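(S)-ureidoglycine--glyoxylate transaminase (Bacillus subtilis, PDB 3ISL) catalyses the pyridoxal-phosphate-dependent transfer of an amino group from (S)-ureidoglycine to glyoxylate, giving oxalurate and glycine in purine catabolism. Local coordinates at residues P92-F97 and V140-G145; C117-V122 and T147-I152. One frame throughout, in Å; residues are numbered along the deposited sequence.

Interaction 1: P92-F97 and V140-G145. With PLP (pyridoxal-5'-phosphate), chain C.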
loop_
_atom_site.group_PDB
_atom_site.type_symbol
_atom_site.label_atom_id
_atom_site.label_comp_id
_atom_site.label_asym_id
_atom_site.label_seq_id
_atom_site.Cartn_x
_atom_site.Cartn_y
_atom_site.Cartn_z
ATOM N N PRO A 92 22.008 -14.519 -6.872
ATOM C CA PRO A 92 23.244 -14.420 -6.105
ATOM C C PRO A 92 22.947 -13.584 -4.867
ATOM O O PRO A 92 22.562 -12.446 -4.993
ATOM C CB PRO A 92 24.229 -13.680 -7.056
ATOM C CG PRO A 92 23.530 -13.529 -8.376
ATOM C CD PRO A 92 21.996 -13.607 -8.024
ATOM N N ILE A 93 23.200 -14.152 -3.694
ATOM C CA ILE A 93 22.842 -13.593 -2.407
ATOM C C ILE A 93 24.057 -13.166 -1.592
ATOM O O ILE A 93 24.950 -13.967 -1.321
ATOM C CB ILE A 93 22.081 -14.646 -1.638
ATOM C CG1 ILE A 93 20.726 -14.916 -2.332
ATOM C CG2 ILE A 93 21.836 -14.209 -0.150
ATOM C CD1 ILE A 93 20.198 -16.326 -1.922
ATOM N N TYR A 94 24.121 -11.885 -1.230
ATOM C CA TYR A 94 25.265 -11.431 -0.406
ATOM C C TYR A 94 24.773 -10.686 0.855
ATOM O O TYR A 94 25.557 -10.084 1.614
ATOM C CB TYR A 94 26.244 -10.599 -1.245
ATOM C CG TYR A 94 25.631 -9.380 -1.897
ATOM C CD1 TYR A 94 24.874 -9.483 -3.082
ATOM C CD2 TYR A 94 25.755 -8.128 -1.298
ATOM C CE1 TYR A 94 24.320 -8.367 -3.634
ATOM C CE2 TYR A 94 25.209 -7.013 -1.840
ATOM C CZ TYR A 94 24.511 -7.114 -2.999
ATOM O OH TYR A 94 23.950 -5.964 -3.464
ATOM N N GLY A 95 23.462 -10.747 1.084
ATOM C CA GLY A 95 22.910 -10.222 2.327
ATOM C C GLY A 95 21.469 -10.607 2.531
ATOM O O GLY A 95 20.957 -11.465 1.827
ATOM N N ARG A 96 20.820 -9.975 3.510
ATOM C CA ARG A 96 19.502 -10.411 3.942
ATOM C C ARG A 96 18.448 -10.313 2.858
ATOM O O ARG A 96 17.589 -11.166 2.771
ATOM C CB ARG A 96 19.032 -9.649 5.203
ATOM C CG ARG A 96 17.478 -9.615 5.366
ATOM C CD ARG A 96 16.987 -8.295 6.071
ATOM N NE ARG A 96 17.808 -7.928 7.280
ATOM C CZ ARG A 96 18.213 -6.687 7.637
ATOM N NH1 ARG A 96 17.905 -5.595 6.919
ATOM N NH2 ARG A 96 18.965 -6.544 8.721
ATOM N N PHE A 97 18.481 -9.271 2.044
ATOM C CA PHE A 97 17.416 -9.096 1.043
ATOM C C PHE A 97 17.534 -10.085 -0.147
ATOM O O PHE A 97 16.535 -10.390 -0.801
ATOM C CB PHE A 97 17.240 -7.583 0.691
ATOM C CG PHE A 97 16.875 -6.733 1.915
ATOM C CD1 PHE A 97 15.537 -6.620 2.330
ATOM C CD2 PHE A 97 17.881 -6.139 2.720
ATOM C CE1 PHE A 97 15.176 -5.909 3.487
ATOM C CE2 PHE A 97 17.530 -5.406 3.889
ATOM C CZ PHE A 97 16.164 -5.303 4.264
ATOM N N VAL A 140 17.445 -13.856 -13.714
ATOM C CA VAL A 140 18.367 -13.600 -12.633
ATOM C C VAL A 140 17.918 -12.422 -11.812
ATOM O O VAL A 140 17.636 -11.346 -12.336
ATOM C CB VAL A 140 19.881 -13.652 -13.044
ATOM C CG1 VAL A 140 20.162 -14.030 -14.517
ATOM C CG2 VAL A 140 20.813 -12.662 -12.340
ATOM N N ALA A 141 17.781 -12.689 -10.505
ATOM C CA ALA A 141 17.203 -11.739 -9.569
ATOM C C ALA A 141 18.283 -11.364 -8.603
ATOM O O ALA A 141 18.910 -12.243 -8.004
ATOM C CB ALA A 141 15.985 -12.355 -8.802
ATOM N N MET A 142 18.457 -10.073 -8.378
ATOM C CA MET A 142 19.531 -9.642 -7.508
ATOM C C MET A 142 19.285 -8.297 -6.789
ATOM O O MET A 142 18.621 -7.429 -7.329
ATOM C CB MET A 142 20.777 -9.492 -8.371
ATOM C CG MET A 142 22.049 -9.774 -7.650
ATOM S SD MET A 142 23.389 -9.505 -8.845
ATOM C CE MET A 142 24.700 -9.330 -7.646
ATOM N N VAL A 143 19.860 -8.137 -5.590
ATOM C CA VAL A 143 19.769 -6.888 -4.822
ATOM C C VAL A 143 20.933 -5.965 -5.306
ATOM O O VAL A 143 22.073 -6.402 -5.408
ATOM C CB VAL A 143 19.885 -7.122 -3.305
ATOM C CG1 VAL A 143 19.750 -5.741 -2.520
ATOM C CG2 VAL A 143 18.857 -8.125 -2.804
ATOM N N HIS A 144 20.627 -4.718 -5.649
ATOM C CA HIS A 144 21.697 -3.715 -5.963
ATOM C C HIS A 144 22.528 -3.349 -4.746
ATOM O O HIS A 144 23.797 -3.446 -4.765
ATOM C CB HIS A 144 21.070 -2.422 -6.604
ATOM C CG HIS A 144 22.080 -1.463 -7.186
ATOM N ND1 HIS A 144 21.778 -0.139 -7.423
ATOM C CD2 HIS A 144 23.401 -1.617 -7.502
ATOM C CE1 HIS A 144 22.854 0.481 -7.897
ATOM N NE2 HIS A 144 23.841 -0.404 -8.005
ATOM N N GLY A 145 21.849 -2.892 -3.699
ATOM C CA GLY A 145 22.534 -2.469 -2.467
ATOM C C GLY A 145 21.885 -3.206 -1.277
ATOM O O GLY A 145 20.662 -3.088 -1.055
HETATM N N1 PLP C . 14.810 -4.495 -0.355
HETATM C C2 PLP C . 15.986 -3.786 0.177
HETATM C C2A PLP C . 17.275 -3.819 -0.391
HETATM C C3 PLP C . 15.914 -3.006 1.339
HETATM O O3 PLP C . 17.008 -2.339 1.829
HETATM C C4 PLP C . 14.740 -2.835 2.037
HETATM C C4A PLP C . 14.724 -1.923 3.325
HETATM C C5 PLP C . 13.601 -3.474 1.564
HETATM C C6 PLP C . 13.603 -4.309 0.402
HETATM C C5A PLP C . 12.365 -3.305 2.385
HETATM O O4P PLP C . 11.349 -2.850 1.622
HETATM P P PLP C . 10.048 -2.582 2.479
HETATM O O1P PLP C . 10.310 -2.677 3.978
HETATM O O2P PLP C . 9.022 -3.706 1.810
HETATM O O3P PLP C . 9.423 -1.083 2.049
#

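Interaction 2: C117-V122 and T147-I152. With PLP (pyridoxal-5'-phosphate), chain C.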
loop_
_atom_site.group_PDB
_atom_site.type_symbol
_atom_site.label_atom_id
_atom_site.label_comp_id
_atom_site.label_asym_id
_atom_site.label_seq_id
_atom_site.Cartn_x
_atom_site.Cartn_y
_atom_site.Cartn_z
ATOM N N CYS A 117 27.676 -15.591 -0.879
ATOM C CA CYS A 117 28.992 -15.232 -0.385
ATOM C C CYS A 117 28.951 -14.620 1.009
ATOM O O CYS A 117 27.869 -14.328 1.536
ATOM C CB CYS A 117 29.770 -14.312 -1.357
ATOM S SG CYS A 117 29.043 -12.703 -1.580
ATOM N N GLU A 118 30.152 -14.410 1.569
ATOM C CA GLU A 118 30.283 -13.869 2.889
ATOM C C GLU A 118 29.654 -12.485 3.055
ATOM O O GLU A 118 29.943 -11.569 2.299
ATOM C CB GLU A 118 31.762 -13.781 3.308
ATOM C CG GLU A 118 31.910 -14.207 4.736
ATOM C CD GLU A 118 33.128 -13.677 5.460
ATOM O OE1 GLU A 118 33.684 -14.470 6.258
ATOM O OE2 GLU A 118 33.504 -12.495 5.297
ATOM N N TRP A 119 28.879 -12.333 4.126
ATOM C CA TRP A 119 28.290 -11.053 4.443
ATOM C C TRP A 119 29.406 -10.059 4.726
ATOM O O TRP A 119 30.313 -10.341 5.521
ATOM C CB TRP A 119 27.266 -11.143 5.577
ATOM C CG TRP A 119 25.985 -11.771 5.167
ATOM C CD1 TRP A 119 25.788 -12.640 4.134
ATOM C CD2 TRP A 119 24.707 -11.586 5.788
ATOM N NE1 TRP A 119 24.461 -13.019 4.082
ATOM C CE2 TRP A 119 23.772 -12.359 5.064
ATOM C CE3 TRP A 119 24.257 -10.822 6.871
ATOM C CZ2 TRP A 119 22.417 -12.414 5.401
ATOM C CZ3 TRP A 119 22.891 -10.854 7.194
ATOM C CH2 TRP A 119 22.001 -11.662 6.459
ATOM N N GLY A 120 29.352 -8.942 3.999
ATOM C CA GLY A 120 30.351 -7.881 4.081
ATOM C C GLY A 120 31.211 -7.842 2.830
ATOM O O GLY A 120 32.028 -6.933 2.666
ATOM N N THR A 121 31.057 -8.838 1.956
ATOM C CA THR A 121 31.771 -8.841 0.683
ATOM C C THR A 121 30.712 -8.909 -0.441
ATOM O O THR A 121 29.475 -8.963 -0.149
ATOM C CB THR A 121 32.793 -10.041 0.566
ATOM O OG1 THR A 121 32.089 -11.245 0.264
ATOM C CG2 THR A 121 33.622 -10.260 1.877
ATOM N N VAL A 122 31.171 -8.910 -1.698
ATOM C CA VAL A 122 30.289 -9.099 -2.876
ATOM C C VAL A 122 30.924 -10.183 -3.786
ATOM O O VAL A 122 32.070 -10.518 -3.605
ATOM C CB VAL A 122 30.021 -7.765 -3.699
ATOM C CG1 VAL A 122 29.388 -6.640 -2.827
ATOM C CG2 VAL A 122 31.303 -7.247 -4.442
ATOM N N THR A 147 21.344 -3.268 2.502
ATOM C CA THR A 147 21.504 -2.431 3.638
ATOM C C THR A 147 21.878 -3.282 4.804
ATOM O O THR A 147 22.471 -2.759 5.742
ATOM C CB THR A 147 20.222 -1.634 4.035
ATOM O OG1 THR A 147 19.130 -2.546 4.158
ATOM C CG2 THR A 147 19.886 -0.626 2.980
ATOM N N SER A 148 21.520 -4.569 4.765
ATOM C CA SER A 148 21.810 -5.471 5.868
ATOM C C SER A 148 23.324 -5.586 6.072
ATOM O O SER A 148 23.789 -5.770 7.164
ATOM C CB SER A 148 21.180 -6.875 5.614
ATOM O OG SER A 148 21.752 -7.487 4.438
ATOM N N THR A 149 24.084 -5.505 5.000
ATOM C CA THR A 149 25.538 -5.684 5.068
ATOM C C THR A 149 26.299 -4.401 4.694
ATOM O O THR A 149 27.466 -4.283 4.947
ATOM C CB THR A 149 26.035 -6.883 4.235
ATOM O OG1 THR A 149 25.986 -6.609 2.831
ATOM C CG2 THR A 149 25.243 -8.207 4.573
ATOM N N GLY A 150 25.601 -3.427 4.141
ATOM C CA GLY A 150 26.213 -2.173 3.673
ATOM C C GLY A 150 27.012 -2.261 2.379
ATOM O O GLY A 150 27.836 -1.378 2.117
ATOM N N ARG A 151 26.811 -3.315 1.581
ATOM C CA ARG A 151 27.573 -3.492 0.336
ATOM C C ARG A 151 26.686 -3.181 -0.826
ATOM O O ARG A 151 25.511 -3.422 -0.759
ATOM C CB ARG A 151 28.137 -4.925 0.177
ATOM C CG ARG A 151 29.091 -5.329 1.304
ATOM C CD ARG A 151 30.353 -4.464 1.307
ATOM N NE ARG A 151 30.398 -3.317 2.205
ATOM C CZ ARG A 151 30.201 -3.389 3.510
ATOM N NH1 ARG A 151 29.840 -4.544 3.985
ATOM N NH2 ARG A 151 30.316 -2.351 4.318
ATOM N N ILE A 152 27.279 -2.529 -1.821
ATOM C CA ILE A 152 26.679 -2.287 -3.104
ATOM C C ILE A 152 27.425 -3.142 -4.129
ATOM O O ILE A 152 28.681 -3.256 -4.106
ATOM C CB ILE A 152 26.613 -0.753 -3.447
ATOM C CG1 ILE A 152 25.721 -0.496 -4.661
ATOM C CG2 ILE A 152 27.955 -0.115 -3.548
ATOM C CD1 ILE A 152 25.415 1.070 -4.905
HETATM N N1 PLP C . 14.810 -4.495 -0.355
HETATM C C2 PLP C . 15.986 -3.786 0.177
HETATM C C2A PLP C . 17.275 -3.819 -0.391
HETATM C C3 PLP C . 15.914 -3.006 1.339
HETATM O O3 PLP C . 17.008 -2.339 1.829
HETATM C C4 PLP C . 14.740 -2.835 2.037
HETATM C C4A PLP C . 14.724 -1.923 3.325
HETATM C C5 PLP C . 13.601 -3.474 1.564
HETATM C C6 PLP C . 13.603 -4.309 0.402
HETATM C C5A PLP C . 12.365 -3.305 2.385
HETATM O O4P PLP C . 11.349 -2.850 1.622
HETATM P P PLP C . 10.048 -2.582 2.479
HETATM O O1P PLP C . 10.310 -2.677 3.978
HETATM O O2P PLP C . 9.022 -3.706 1.810
HETATM O O3P PLP C . 9.423 -1.083 2.049
HETATM O O HOH W 1 27.586 -8.435 1.780
#

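Interaction 1: P92-F97 and V140-G145
A tyrosine hydroxyl adds a tie to the backbone pairing of two neighbouring strands: Tyr-94 OH, just past strand 88-93, donates a 2.7 Å hydrogen bond to Val-143 O at the end of strand 139-143. In this class-V aminotransferase these parallel strands lie side by side in the central mixed sheet, and the chain at and just past their ends reaches the cofactor pyridoxal phosphate. The Tyr-94 bond comes from above the carbonyl plane, 57° out of it, with the acceptor at the edge of the phenol ring. Tyr-94 CG sits between its own backbone N and carbonyl carbon (chi1 58°), which sends the ring toward 140-145 and places OH near Val-143 O. The hydroxyl also lies 2.8 Å from His-144 O. Beside it, the extended chain of Met-142 crosses Pro-92 at about a right angle, Met-142 CG lying 3.9 Å from Pro-92 CD, while helix 125-135 covers this pair through Ile-128. On the cofactor side, Val-143 splits its branches: CG2 packs against the Phe-97 backbone, CG1 against the PLP methyl C2A at 3.8 Å. The Phe-97 ring lies face-on to the pyridine, PLP C3 standing 3.5 Å above its centre, and Arg-96 CD covers the opposite face. An alanine in place of Phe-97 would probably leave one pyridine face without the ring that covers it and the cofactor freer to tilt. Thr-267 of the second subunit is among the further residues hydrogen-bonded to PLP. The closest approach of the two rings is Phe-97 CE1 to PLP C4, 3.4 Å.

Interaction 2: C117-V122 and T147-I152
From Glu-118 to Thr-121 the backbone makes a type II beta turn, whose Gly-120 comes within 5.4 Å, CA to CA, of Thr-149 in the loop opposite, the touching parts running only 13° apart. The turn follows edge strand 111-116 of the aminotransferase sheet; segment 147-152 leads from the cofactor pocket into the short strand 151-152, which pairs antiparallel with 145-146. Gly-120 has phi 109°, where a side chain would collide with Trp-119 O. Glu-118 O holds the turn with two bonds, from Thr-121 N and from Thr-121 OG1, the hydroxyl lying in the carbonyl plane on a lone pair.

Thr-149 meets the turn with one branch directly and with the other through a water. Its CG2, anti to the carbonyl carbon, lies 3.6 Å from Trp-119 CE3 and also touches CD2, the two side chains crossing at about a right angle; the indole packs further on Arg-96 and Tyr-99 of helix 96-107. The same torsion (chi1 73°) points Thr-149 OG1 at the water, which accepts from Thr-149 OG1 and Gly-120 N and donates to Thr-121 O. This water thus grips the turn at two backbone atoms and the threonine hydroxyl. Arg-151, kinked twice along its chain, runs alongside Gly-120, with Arg-151 CD 3.3 Å from Gly-120 O and the glycine CA at the edge of the guanidinium. Val-122 crosses this arginine at about a right angle, its CG1 touching Arg-151 CB at 3.7 Å. At the pocket end, Ser-148 OG is bonded to Glu-146, and Thr-147 OG1 forms a 3.2 Å hydrogen bond with PLP O3.

Centred 9 Å apart on the same side of the chain's centre, the two contacts alternate along the sequence: 92-97, 117-122, 140-145, then 147-152. Interaction 1 joins the ends of neighbouring strands 88-93 and 139-143; interaction 2 uses the loop after the next strand across the sheet, 111-116, and the chain just past 139-143. They meet directly: Ile-93 O and Cys-117 N are 3.2 Å apart, a probable backbone hydrogen bond, and Arg-96 N probably bonds Ser-148 OG at 2.8 Å. Phe-97 CE2 packs 3.3 Å from Thr-147 OG1. Both contacts reach PLP: interaction 1 at a ring face and the C2A methyl, interaction 2 at O3.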